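Local coordinates for acetyltransferase (Escherichia coli, PDB 7BYY), which acetylates the amino group of aminoacyl-tRNAs with acetyl-CoA, acting as the toxin of a toxin-antitoxin system, at residues Ile95-Leu100 with Ile135-Asp141. The protein carries 1 engineered substitution. Residues are numbered along the deposited sequence; the frame is centred on the assembly and turned at random.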
ATOM      1  N   ILE A  95       9.398  -7.031   2.172  1.00 51.95           N
ATOM      2  CA  ILE A  95       8.877  -6.873   0.818  1.00 51.06           C
ATOM      3  C   ILE A  95       7.427  -6.424   0.930  1.00 46.96           C
ATOM      4  O   ILE A  95       6.570  -7.175   1.412  1.00 47.36           O
ATOM      5  CB  ILE A  95       8.998  -8.174   0.012  1.00 55.35           C
ATOM      6  CG1 ILE A  95      10.463  -8.469  -0.309  1.00 61.37           C
ATOM      7  CG2 ILE A  95       8.182  -8.094  -1.266  1.00 54.06           C
ATOM      8  CD1 ILE A  95      11.143  -7.374  -1.104  1.00 63.57           C
ATOM      9  N   GLY A  96       7.143  -5.198   0.484  1.00 41.07           N
ATOM     10  CA  GLY A  96       5.786  -4.684   0.488  1.00 36.73           C
ATOM     11  C   GLY A  96       5.056  -5.090  -0.776  1.00 35.77           C
ATOM     12  O   GLY A  96       5.565  -4.903  -1.885  1.00 37.82           O
ATOM     13  N   VAL A  97       3.864  -5.666  -0.604  1.00 32.75           N
ATOM     14  CA  VAL A  97       3.045  -6.138  -1.715  1.00 33.22           C
ATOM     15  C   VAL A  97       1.584  -5.813  -1.429  1.00 30.34           C
ATOM     16  O   VAL A  97       1.212  -5.424  -0.321  1.00 30.60           O
ATOM     17  CB  VAL A  97       3.193  -7.658  -1.967  1.00 33.32           C
ATOM     18  CG1 VAL A  97       4.632  -8.025  -2.317  1.00 31.90           C
ATOM     19  CG2 VAL A  97       2.690  -8.446  -0.764  1.00 32.17           C
ATOM     20  N   VAL A  98       0.753  -5.991  -2.449  1.00 28.28           N
ATOM     21  CA  VAL A  98      -0.695  -5.943  -2.297  1.00 30.90           C
ATOM     22  C   VAL A  98      -1.199  -7.377  -2.240  1.00 35.76           C
ATOM     23  O   VAL A  98      -0.935  -8.170  -3.151  1.00 37.34           O
ATOM     24  CB  VAL A  98      -1.359  -5.165  -3.443  1.00 27.65           C
ATOM     25  CG1 VAL A  98      -2.864  -5.398  -3.432  1.00 25.60           C
ATOM     26  CG2 VAL A  98      -1.039  -3.681  -3.329  1.00 29.39           C
ATOM     27  N   ARG A  99      -1.911  -7.723  -1.173  1.00 36.69           N
ATOM     28  CA  ARG A  99      -2.432  -9.074  -1.024  1.00 39.35           C
ATOM     29  C   ARG A  99      -3.845  -9.159  -1.584  1.00 39.95           C
ATOM     30  O   ARG A  99      -4.708  -8.345  -1.241  1.00 39.90           O
ATOM     31  CB  ARG A  99      -2.429  -9.520   0.439  1.00 42.27           C
ATOM     32  CG  ARG A  99      -3.057 -10.893   0.628  1.00 46.95           C
ATOM     33  CD  ARG A  99      -3.009 -11.358   2.065  1.00 53.73           C
ATOM     34  NE  ARG A  99      -3.413 -10.305   2.985  1.00 60.47           N
ATOM     35  CZ  ARG A  99      -3.895 -10.523   4.204  1.00 65.48           C
ATOM     36  NH1 ARG A  99      -4.039 -11.768   4.644  1.00 64.70           N
ATOM     37  NH2 ARG A  99      -4.233  -9.495   4.978  1.00 67.57           N
ATOM     38  N   LEU A 100      -4.071 -10.146  -2.449  1.00 36.89           N
ATOM     39  CA  LEU A 100      -5.409 -10.490  -2.915  1.00 36.12           C
ATOM     40  C   LEU A 100      -5.978 -11.525  -1.955  1.00 39.68           C
ATOM     41  O   LEU A 100      -5.493 -12.660  -1.894  1.00 43.49           O
ATOM     42  CB  LEU A 100      -5.363 -11.022  -4.345  1.00 36.04           C
ATOM     43  CG  LEU A 100      -6.705 -11.150  -5.064  1.00 37.95           C
ATOM     44  CD1 LEU A 100      -7.354  -9.789  -5.183  1.00 38.50           C
ATOM     45  CD2 LEU A 100      -6.531 -11.777  -6.435  1.00 38.98           C
ATOM     46  N   ILE A 135       5.197  -1.194  -4.706  1.00 40.65           N
ATOM     47  CA  ILE A 135       5.046  -2.549  -4.200  1.00 42.10           C
ATOM     48  C   ILE A 135       5.782  -3.492  -5.141  1.00 42.79           C
ATOM     49  O   ILE A 135       6.038  -3.173  -6.302  1.00 43.95           O
ATOM     50  CB  ILE A 135       3.562  -2.954  -4.038  1.00 42.62           C
ATOM     51  CG1 ILE A 135       2.783  -2.797  -5.350  1.00 43.25           C
ATOM     52  CG2 ILE A 135       2.905  -2.119  -2.955  1.00 42.34           C
ATOM     53  CD1 ILE A 135       2.875  -3.981  -6.288  1.00 47.89           C
ATOM     54  N   LYS A 136       6.147  -4.660  -4.615  1.00 43.67           N
ATOM     55  CA  LYS A 136       6.895  -5.630  -5.403  1.00 46.81           C
ATOM     56  C   LYS A 136       6.003  -6.530  -6.245  1.00 50.19           C
ATOM     57  O   LYS A 136       6.465  -7.065  -7.258  1.00 49.92           O
ATOM     58  CB  LYS A 136       7.773  -6.489  -4.489  1.00 44.34           C
ATOM     59  CG  LYS A 136       8.948  -5.734  -3.892  1.00 41.51           C
ATOM     60  CD  LYS A 136       9.836  -5.170  -4.985  1.00 40.53           C
ATOM     61  CE  LYS A 136      11.000  -4.392  -4.408  1.00 41.00           C
ATOM     62  NZ  LYS A 136      12.021  -4.117  -5.455  1.00 45.49           N
ATOM     63  N   GLY A 137       4.743  -6.699  -5.861  1.00 54.25           N
ATOM     64  CA  GLY A 137       3.844  -7.542  -6.625  1.00 54.41           C
ATOM     65  C   GLY A 137       2.561  -7.791  -5.858  1.00 52.00           C
ATOM     66  O   GLY A 137       2.175  -7.003  -4.995  1.00 50.91           O
ATOM     67  N   VAL A 138       1.910  -8.903  -6.190  1.00 44.37           N
ATOM     68  CA  VAL A 138       0.655  -9.300  -5.568  1.00 40.09           C
ATOM     69  C   VAL A 138       0.823 -10.691  -4.974  1.00 39.84           C
ATOM     70  O   VAL A 138       1.296 -11.614  -5.650  1.00 37.51           O
ATOM     71  CB  VAL A 138      -0.514  -9.269  -6.570  1.00 38.05           C
ATOM     72  CG1 VAL A 138      -1.752  -9.910  -5.959  1.00 37.30           C
ATOM     73  CG2 VAL A 138      -0.809  -7.840  -6.992  1.00 36.20           C
ATOM     74  N   TYR A 139       0.439 -10.835  -3.711  1.00 38.12           N
ATOM     75  CA  TYR A 139       0.484 -12.099  -2.997  1.00 35.90           C
ATOM     76  C   TYR A 139      -0.936 -12.584  -2.737  1.00 35.70           C
ATOM     77  O   TYR A 139      -1.858 -11.784  -2.555  1.00 32.88           O
ATOM     78  CB  TYR A 139       1.251 -11.944  -1.678  1.00 32.73           C
ATOM     79  CG  TYR A 139       1.194 -13.148  -0.766  1.00 34.99           C
ATOM     80  CD1 TYR A 139       0.215 -13.256   0.216  1.00 35.63           C
ATOM     81  CD2 TYR A 139       2.124 -14.170  -0.876  1.00 36.97           C
ATOM     82  CE1 TYR A 139       0.158 -14.350   1.054  1.00 35.71           C
ATOM     83  CE2 TYR A 139       2.077 -15.269  -0.039  1.00 40.49           C
ATOM     84  CZ  TYR A 139       1.091 -15.354   0.924  1.00 39.08           C
ATOM     85  OH  TYR A 139       1.040 -16.445   1.759  1.00 40.96           O
ATOM     86  N   LEU A 140      -1.116 -13.902  -2.728  1.00 37.54           N
ATOM     87  CA  LEU A 140      -2.421 -14.474  -2.434  1.00 37.49           C
ATOM     88  C   LEU A 140      -2.245 -15.882  -1.886  1.00 38.87           C
ATOM     89  O   LEU A 140      -1.181 -16.494  -2.002  1.00 42.49           O
ATOM     90  CB  LEU A 140      -3.331 -14.480  -3.671  1.00 37.73           C
ATOM     91  CG  LEU A 140      -2.889 -15.183  -4.957  1.00 35.91           C
ATOM     92  CD1 LEU A 140      -3.214 -16.668  -4.927  1.00 34.93           C
ATOM     93  CD2 LEU A 140      -3.572 -14.524  -6.141  1.00 34.31           C
ATOM     94  N   ASP A 141      -3.318 -16.388  -1.290  1.00 39.10           N
ATOM     95  CA  ASP A 141      -3.378 -17.744  -0.749  1.00 44.65           C
ATOM     96  C   ASP A 141      -4.513 -18.458  -1.479  1.00 46.06           C
ATOM     97  O   ASP A 141      -5.688 -18.284  -1.139  1.00 44.40           O
ATOM     98  CB  ASP A 141      -3.590 -17.716   0.762  1.00 49.00           C
ATOM     99  CG  ASP A 141      -2.290 -17.570   1.532  1.00 55.02           C
ATOM    100  OD1 ASP A 141      -1.444 -18.488   1.460  1.00 59.28           O
ATOM    101  OD2 ASP A 141      -2.116 -16.536   2.213  1.00 55.32           O
TER
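Gly96 and Lys136 make the first link, just before strand 137-142 begins: Lys136 N donates a hydrogen bond to Gly96 O over 2.8 Å, almost straight. Val98 then uses both of its backbone polar groups on the neighbouring strand. Its N reaches Gly137 O at 3.1 Å, lying in the carbonyl plane, while its O takes Tyr139 N, also at 3.1 Å, with the donor tilted 32° from the plane of the Val98 carbonyl. Leu100 N closes the ladder on Tyr139 O. Three of these acceptors carry a CA-H...O contact as well: Ile135 CA on Gly96 O, Val138 CA on Val98 O and Arg99 CA on Tyr139 O. The opposite edges are served too: Val97 and Arg99 bond to strand 67-79, Val138 to strand 168-173.

Arg99 and Tyr139 run side by side on one face, both with CG anti to the backbone N. Arg99 CG meets the ring edge at CD1, 4.1 Å away and near the ring plane; farther out, its NH2 bonds to Thr74 OG1. On the other face Val138 CG1 packs against Leu100 CB, and the CD2 methyls of Leu100 and Leu140 meet at 4.0 Å; helix 114-132 covers Val98 and Leu100. The Lys136 chain crosses Ile95, CG to CG2 3.6 Å, then bends at chi2 (-59°) and carries NZ to Asp53 and the Asn51 carbonyl of the second subunit.

Adjacent parallel strands, 36° apart over the short segments and joined through helix 114-132, form the central beta-alpha-beta unit of the GNAT fold; in relatives this strand pair typically opens to bind acetyl-CoA.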